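DUF411 domain-containing protein (Pseudomonas aeruginosa, PDB 6WIS) is a bacterial copper resistance protein, CopG, that binds a cysteine-bridged cluster of four copper ions. Local coordinates at residues Ile59-Val64 against Leu76-Ala80; Asp18-His22 against Pro95-Met99. One frame throughout, in Å; residues are numbered along the deposited sequence.

Contact 1 (Ile59-Val64 against Leu76-Ala80); sequences IDGKFV and LRERA. With ZN (zinc ion), chain N.
Lys-62 lays its long aliphatic chain along Leu-76, the two side chains running past each other in opposite directions, with CD of Lys-62 4.1 Å from CD1 of Leu-76. Extended beyond CG, the lysine carries its ammonium to the last turn of helix 70-77, where NZ donates to Leu-76 O at 3.1 Å. That oxygen also accepts from Arg-79 N, the two donors arriving on opposite faces of the carbonyl plane. NZ lies 2.7 Å from Arg-79 O as well and is hydrogen-bonded to Leu-82 O, so a lysine suits a place where carbonyls gather at a helix C-terminus. Deeper in, the other leucine methyl, CD2, packs 3.9 Å from CG2 of Val-64. At the outer end Arg-77, bent at chi3 (74°), turns its guanidinium edge to Asp-60 and grips one oxygen, OD2, side-on: NE at 2.8 Å and NH2 at 2.9 Å, with carboxylate and guanidinium planes 50° apart. Asp-60 stands in the type I' turn from Ile-59 to Lys-62, where Gly-61's positive phi would press a CB against Asp-60 O. Beside the salt bridge, CD1 of Ile-59 touches CD of Arg-77 at 3.7 Å, the side chains crossing at about a right angle. Apolar carbons thus fill the inside of this beta-alpha junction, while a positive ammonium probably stabilises the negative end of the helix dipole and an ion pair ties the hairpin turn to the helix.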
loop_
_atom_site.group_PDB
_atom_site.type_symbol
_atom_site.label_atom_id
_atom_site.label_comp_id
_atom_site.label_asym_id
_atom_site.label_seq_id
_atom_site.Cartn_x
_atom_site.Cartn_y
_atom_site.Cartn_z
ATOM N N ILE A 59 0.256 -0.331 9.177
ATOM C CA ILE A 59 -0.967 -0.212 9.964
ATOM C C ILE A 59 -1.056 -1.445 10.846
ATOM O O ILE A 59 -0.995 -2.571 10.342
ATOM C CB ILE A 59 -2.243 -0.048 9.106
ATOM C CG1 ILE A 59 -3.492 -0.011 10.008
ATOM C CG2 ILE A 59 -2.373 -1.157 8.022
ATOM C CD1 ILE A 59 -4.689 0.734 9.375
ATOM N N ASP A 60 -1.139 -1.228 12.160
ATOM C CA ASP A 60 -1.321 -2.303 13.134
ATOM C C ASP A 60 -0.342 -3.444 12.879
ATOM O O ASP A 60 -0.688 -4.624 12.963
ATOM C CB ASP A 60 -2.777 -2.788 13.136
ATOM C CG ASP A 60 -3.760 -1.689 13.584
ATOM O OD1 ASP A 60 -3.535 -1.034 14.636
ATOM O OD2 ASP A 60 -4.759 -1.468 12.869
ATOM N N GLY A 61 0.890 -3.078 12.510
ATOM C CA GLY A 61 1.958 -4.021 12.329
ATOM C C GLY A 61 2.134 -4.587 10.934
ATOM O O GLY A 61 3.157 -5.235 10.680
ATOM N N LYS A 62 1.188 -4.373 10.020
ATOM C CA LYS A 62 1.253 -4.963 8.686
ATOM C C LYS A 62 1.621 -3.893 7.661
ATOM O O LYS A 62 1.279 -2.715 7.831
ATOM C CB LYS A 62 -0.085 -5.600 8.324
ATOM C CG LYS A 62 -0.636 -6.515 9.428
ATOM C CD LYS A 62 -1.885 -7.243 8.959
ATOM C CE LYS A 62 -2.347 -8.263 10.023
ATOM N NZ LYS A 62 -3.432 -9.071 9.425
ATOM N N PHE A 63 2.329 -4.295 6.603
ATOM C CA PHE A 63 2.758 -3.323 5.596
ATOM C C PHE A 63 1.724 -3.196 4.477
ATOM O O PHE A 63 0.994 -4.136 4.159
ATOM C CB PHE A 63 4.142 -3.663 5.006
ATOM C CG PHE A 63 4.200 -4.934 4.172
ATOM C CD1 PHE A 63 3.721 -4.961 2.868
ATOM C CD2 PHE A 63 4.820 -6.072 4.678
ATOM C CE1 PHE A 63 3.801 -6.107 2.116
ATOM C CE2 PHE A 63 4.918 -7.217 3.928
ATOM C CZ PHE A 63 4.411 -7.242 2.648
ATOM N N VAL A 64 1.683 -2.010 3.879
ATOM C CA VAL A 64 0.760 -1.664 2.798
ATOM C C VAL A 64 1.658 -1.062 1.729
ATOM O O VAL A 64 2.123 0.069 1.876
ATOM C CB VAL A 64 -0.319 -0.665 3.240
ATOM C CG1 VAL A 64 -1.218 -0.273 2.051
ATOM C CG2 VAL A 64 -1.176 -1.246 4.435
ATOM N N LEU A 76 -7.096 -6.572 4.636
ATOM C CA LEU A 76 -5.792 -6.941 5.170
ATOM C C LEU A 76 -5.817 -7.002 6.691
ATOM O O LEU A 76 -5.317 -7.961 7.293
ATOM C CB LEU A 76 -4.733 -5.941 4.686
ATOM C CG LEU A 76 -3.345 -6.033 5.315
ATOM C CD1 LEU A 76 -2.699 -7.390 4.973
ATOM C CD2 LEU A 76 -2.453 -4.863 4.830
ATOM N N ARG A 77 -6.421 -5.995 7.323
ATOM C CA ARG A 77 -6.439 -5.909 8.779
ATOM C C ARG A 77 -7.129 -7.101 9.418
ATOM O O ARG A 77 -6.749 -7.515 10.518
ATOM C CB ARG A 77 -7.132 -4.627 9.225
ATOM C CG ARG A 77 -6.333 -3.394 8.943
ATOM C CD ARG A 77 -6.950 -2.148 9.547
ATOM N NE ARG A 77 -6.782 -2.070 10.995
ATOM C CZ ARG A 77 -7.792 -2.119 11.860
ATOM N NH1 ARG A 77 -9.029 -2.265 11.419
ATOM N NH2 ARG A 77 -7.564 -2.029 13.158
ATOM N N GLU A 78 -8.131 -7.672 8.756
ATOM C CA GLU A 78 -8.906 -8.728 9.385
ATOM C C GLU A 78 -8.464 -10.135 8.992
ATOM O O GLU A 78 -9.091 -11.099 9.423
ATOM C CB GLU A 78 -10.392 -8.525 9.101
ATOM C CG GLU A 78 -10.871 -8.830 7.713
ATOM C CD GLU A 78 -12.203 -8.147 7.438
ATOM O OE1 GLU A 78 -12.557 -7.225 8.212
ATOM O OE2 GLU A 78 -12.890 -8.523 6.462
ATOM N N ARG A 79 -7.381 -10.287 8.237
ATOM C CA ARG A 79 -6.881 -11.608 7.867
ATOM C C ARG A 79 -5.655 -11.898 8.730
ATOM O O ARG A 79 -4.558 -11.386 8.473
ATOM C CB ARG A 79 -6.572 -11.682 6.374
ATOM C CG ARG A 79 -7.810 -11.634 5.480
ATOM C CD ARG A 79 -8.254 -13.048 5.078
ATOM N NE ARG A 79 -7.103 -13.843 4.675
ATOM C CZ ARG A 79 -6.715 -14.026 3.413
ATOM N NH1 ARG A 79 -7.408 -13.491 2.412
ATOM N NH2 ARG A 79 -5.632 -14.752 3.154
ATOM N N ALA A 80 -5.856 -12.724 9.766
ATOM C CA ALA A 80 -4.781 -13.024 10.707
ATOM C C ALA A 80 -3.610 -13.743 10.050
ATOM O O ALA A 80 -2.498 -13.706 10.586
ATOM C CB ALA A 80 -5.316 -13.860 11.867
HETATM ZN ZN ZN N . -14.774 -7.467 6.815
#

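Contact 2 (Asp18-His22 against Pro95-Met99); sequences DWIKH and PGMEM. With ZN (zinc ion), chain J; CU (copper (II) ion), chain F; GOL (glycerol), chain I.
A zinc site joins helix 14-24 to the loop that follows strand 84-86, and its ligands come from both sides. Asp-18 and His-22, one helical turn apart, face the metal together: Asp-18 chelates zinc through OD1 and OD2, each at 2.3 Å, and His-22 gives NE2 at 2.0 Å. Glu-98 closes the site from the loop with OE2 at 2.3 Å; its chain, bent at chi2 (-79°), folds the carboxylate back toward the helix, near the edge of the imidazole with the planes 76° apart. The two carboxylates approach closely, Asp-18 OD2 lying 3.3 Å from Glu-98 OE1, a proximity that the shared cation probably makes tolerable. Gly-96 lies against the helix backbone, its CA 3.6 Å from Trp-19 N, where a side chain would collide; its N lies over the His-22 ring near the rim and donates weakly to Glu-98 OE1, perhaps steadying it. The Trp-19 edge meets Pro-95, with CD1 3.3 Å from Pro-95 O, while the indole NE1 is hydrogen-bonded to Val-68 O. Selenomethionine Met-97 points the other way, binding copper through SE at 2.4 Å with Cys-15 and Met-90. Helix ligands at i and i+4 plus a carboxylate remote in sequence commonly build zinc sites.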
loop_
_atom_site.group_PDB
_atom_site.type_symbol
_atom_site.label_atom_id
_atom_site.label_comp_id
_atom_site.label_asym_id
_atom_site.label_seq_id
_atom_site.Cartn_x
_atom_site.Cartn_y
_atom_site.Cartn_z
ATOM N N ASP A 18 -1.477 11.940 -3.232
ATOM C CA ASP A 18 -2.866 11.757 -3.641
ATOM C C ASP A 18 -3.467 10.522 -2.973
ATOM O O ASP A 18 -4.604 10.557 -2.489
ATOM C CB ASP A 18 -2.929 11.650 -5.183
ATOM C CG ASP A 18 -4.368 11.667 -5.747
ATOM O OD1 ASP A 18 -5.303 12.131 -5.091
ATOM O OD2 ASP A 18 -4.565 11.227 -6.882
ATOM N N TRP A 19 -2.713 9.419 -2.937
ATOM C CA TRP A 19 -3.184 8.228 -2.225
ATOM C C TRP A 19 -3.470 8.532 -0.750
ATOM O O TRP A 19 -4.493 8.100 -0.201
ATOM C CB TRP A 19 -2.145 7.126 -2.365
ATOM C CG TRP A 19 -2.453 5.843 -1.717
ATOM C CD1 TRP A 19 -3.350 4.906 -2.141
ATOM C CD2 TRP A 19 -1.828 5.307 -0.540
ATOM N NE1 TRP A 19 -3.323 3.807 -1.288
ATOM C CE2 TRP A 19 -2.382 4.027 -0.314
ATOM C CE3 TRP A 19 -0.834 5.778 0.334
ATOM C CZ2 TRP A 19 -1.976 3.214 0.751
ATOM C CZ3 TRP A 19 -0.428 4.963 1.398
ATOM C CH2 TRP A 19 -1.004 3.705 1.604
ATOM N N ILE A 20 -2.588 9.297 -0.102
ATOM C CA ILE A 20 -2.836 9.704 1.279
ATOM C C ILE A 20 -4.160 10.468 1.382
ATOM O O ILE A 20 -4.933 10.276 2.330
ATOM C CB ILE A 20 -1.642 10.522 1.797
ATOM C CG1 ILE A 20 -0.440 9.593 2.005
ATOM C CG2 ILE A 20 -2.013 11.305 3.052
ATOM C CD1 ILE A 20 0.862 10.328 2.376
ATOM N N LYS A 21 -4.469 11.306 0.384
ATOM C CA LYS A 21 -5.710 12.079 0.461
ATOM C C LYS A 21 -6.934 11.188 0.296
ATOM O O LYS A 21 -7.945 11.411 0.960
ATOM C CB LYS A 21 -5.688 13.221 -0.567
ATOM C CG LYS A 21 -4.790 14.380 -0.113
ATOM C CD LYS A 21 -4.643 15.508 -1.134
ATOM C CE LYS A 21 -5.954 16.263 -1.315
ATOM N NZ LYS A 21 -5.820 17.519 -2.120
ATOM N N HIS A 22 -6.843 10.139 -0.531
ATOM C CA HIS A 22 -7.924 9.159 -0.643
ATOM C C HIS A 22 -8.132 8.392 0.661
ATOM O O HIS A 22 -9.275 8.078 1.032
ATOM C CB HIS A 22 -7.629 8.167 -1.782
ATOM C CG HIS A 22 -7.787 8.742 -3.154
ATOM N ND1 HIS A 22 -8.813 8.379 -3.998
ATOM C CD2 HIS A 22 -7.041 9.642 -3.839
ATOM C CE1 HIS A 22 -8.694 9.027 -5.141
ATOM N NE2 HIS A 22 -7.632 9.805 -5.069
ATOM N N PRO A 95 -5.882 3.855 -6.811
ATOM C CA PRO A 95 -6.180 5.097 -6.068
ATOM C C PRO A 95 -4.927 5.925 -5.825
ATOM O O PRO A 95 -3.907 5.423 -5.341
ATOM C CB PRO A 95 -6.788 4.604 -4.746
ATOM C CG PRO A 95 -7.142 3.162 -4.958
ATOM C CD PRO A 95 -6.290 2.635 -6.077
ATOM N N GLY A 96 -5.013 7.212 -6.156
ATOM C CA GLY A 96 -3.860 8.085 -6.118
ATOM C C GLY A 96 -3.035 8.081 -7.386
ATOM O O GLY A 96 -2.188 8.961 -7.553
HETATM N N MSE A 97 -3.292 7.148 -8.295
HETATM C CA MSE A 97 -2.626 7.052 -9.601
HETATM C C MSE A 97 -3.677 7.176 -10.715
HETATM O O MSE A 97 -3.457 6.767 -11.843
HETATM C CB MSE A 97 -1.874 5.717 -9.733
HETATM C CG MSE A 97 -0.370 5.697 -9.210
HETATM SE SE MSE A 97 0.795 6.968 -10.180
HETATM C CE MSE A 97 0.562 6.104 -11.942
ATOM N N GLU A 98 -4.852 7.718 -10.418
ATOM C CA GLU A 98 -5.908 7.675 -11.421
ATOM C C GLU A 98 -5.719 8.811 -12.430
ATOM O O GLU A 98 -5.404 9.951 -12.061
ATOM C CB GLU A 98 -7.290 7.725 -10.766
ATOM C CG GLU A 98 -7.743 9.058 -10.297
ATOM C CD GLU A 98 -7.128 9.488 -8.980
ATOM O OE1 GLU A 98 -6.269 8.782 -8.380
ATOM O OE2 GLU A 98 -7.537 10.575 -8.560
HETATM N N MSE A 99 -5.857 8.482 -13.711
HETATM C CA MSE A 99 -5.683 9.464 -14.779
HETATM C C MSE A 99 -6.710 9.242 -15.898
HETATM O O MSE A 99 -6.349 8.807 -17.000
HETATM C CB MSE A 99 -4.259 9.375 -15.346
HETATM C CG MSE A 99 -3.172 9.637 -14.318
HETATM SE SE MSE A 99 -1.380 9.536 -14.977
HETATM C CE MSE A 99 -0.525 9.717 -13.269
HETATM ZN ZN ZN J . -6.830 11.059 -6.438
HETATM CU CU CU F . 3.030 7.093 -9.300
HETATM C C1 GOL I . -0.011 12.141 -10.021
HETATM O O1 GOL I . 0.423 13.171 -9.161
HETATM C C2 GOL I . -1.254 11.564 -9.328
HETATM O O2 GOL I . -1.975 12.556 -8.681
HETATM C C3 GOL I . -2.105 10.915 -10.437
HETATM O O3 GOL I . -3.368 10.745 -9.839
#

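Contact 1 lies within a beta-alpha-beta unit, packing the start of strand 62-65 against the end of helix 70-77, whereas contact 2 brings together parts of the chain more than seventy residues apart and encloses contact 1 in its loop. They lie on opposite sides of the chain's centre, their centres 20 Å apart. Val-64, Leu-76 and Trp-19 are buried, while the Asp-60/Arg-77 pair and Glu-98 lie at the surface. The inner faces meet where CG1 of Val-64 packs 3.8 Å from CZ2 of Trp-19. The 59-64/76-80 pair joins Asp-60 to Arg-77 and sets a lysine ammonium on helix-end carbonyls; the 18-22/95-99 pair gathers acidic and imidazole ligands round zinc beside the copper cluster.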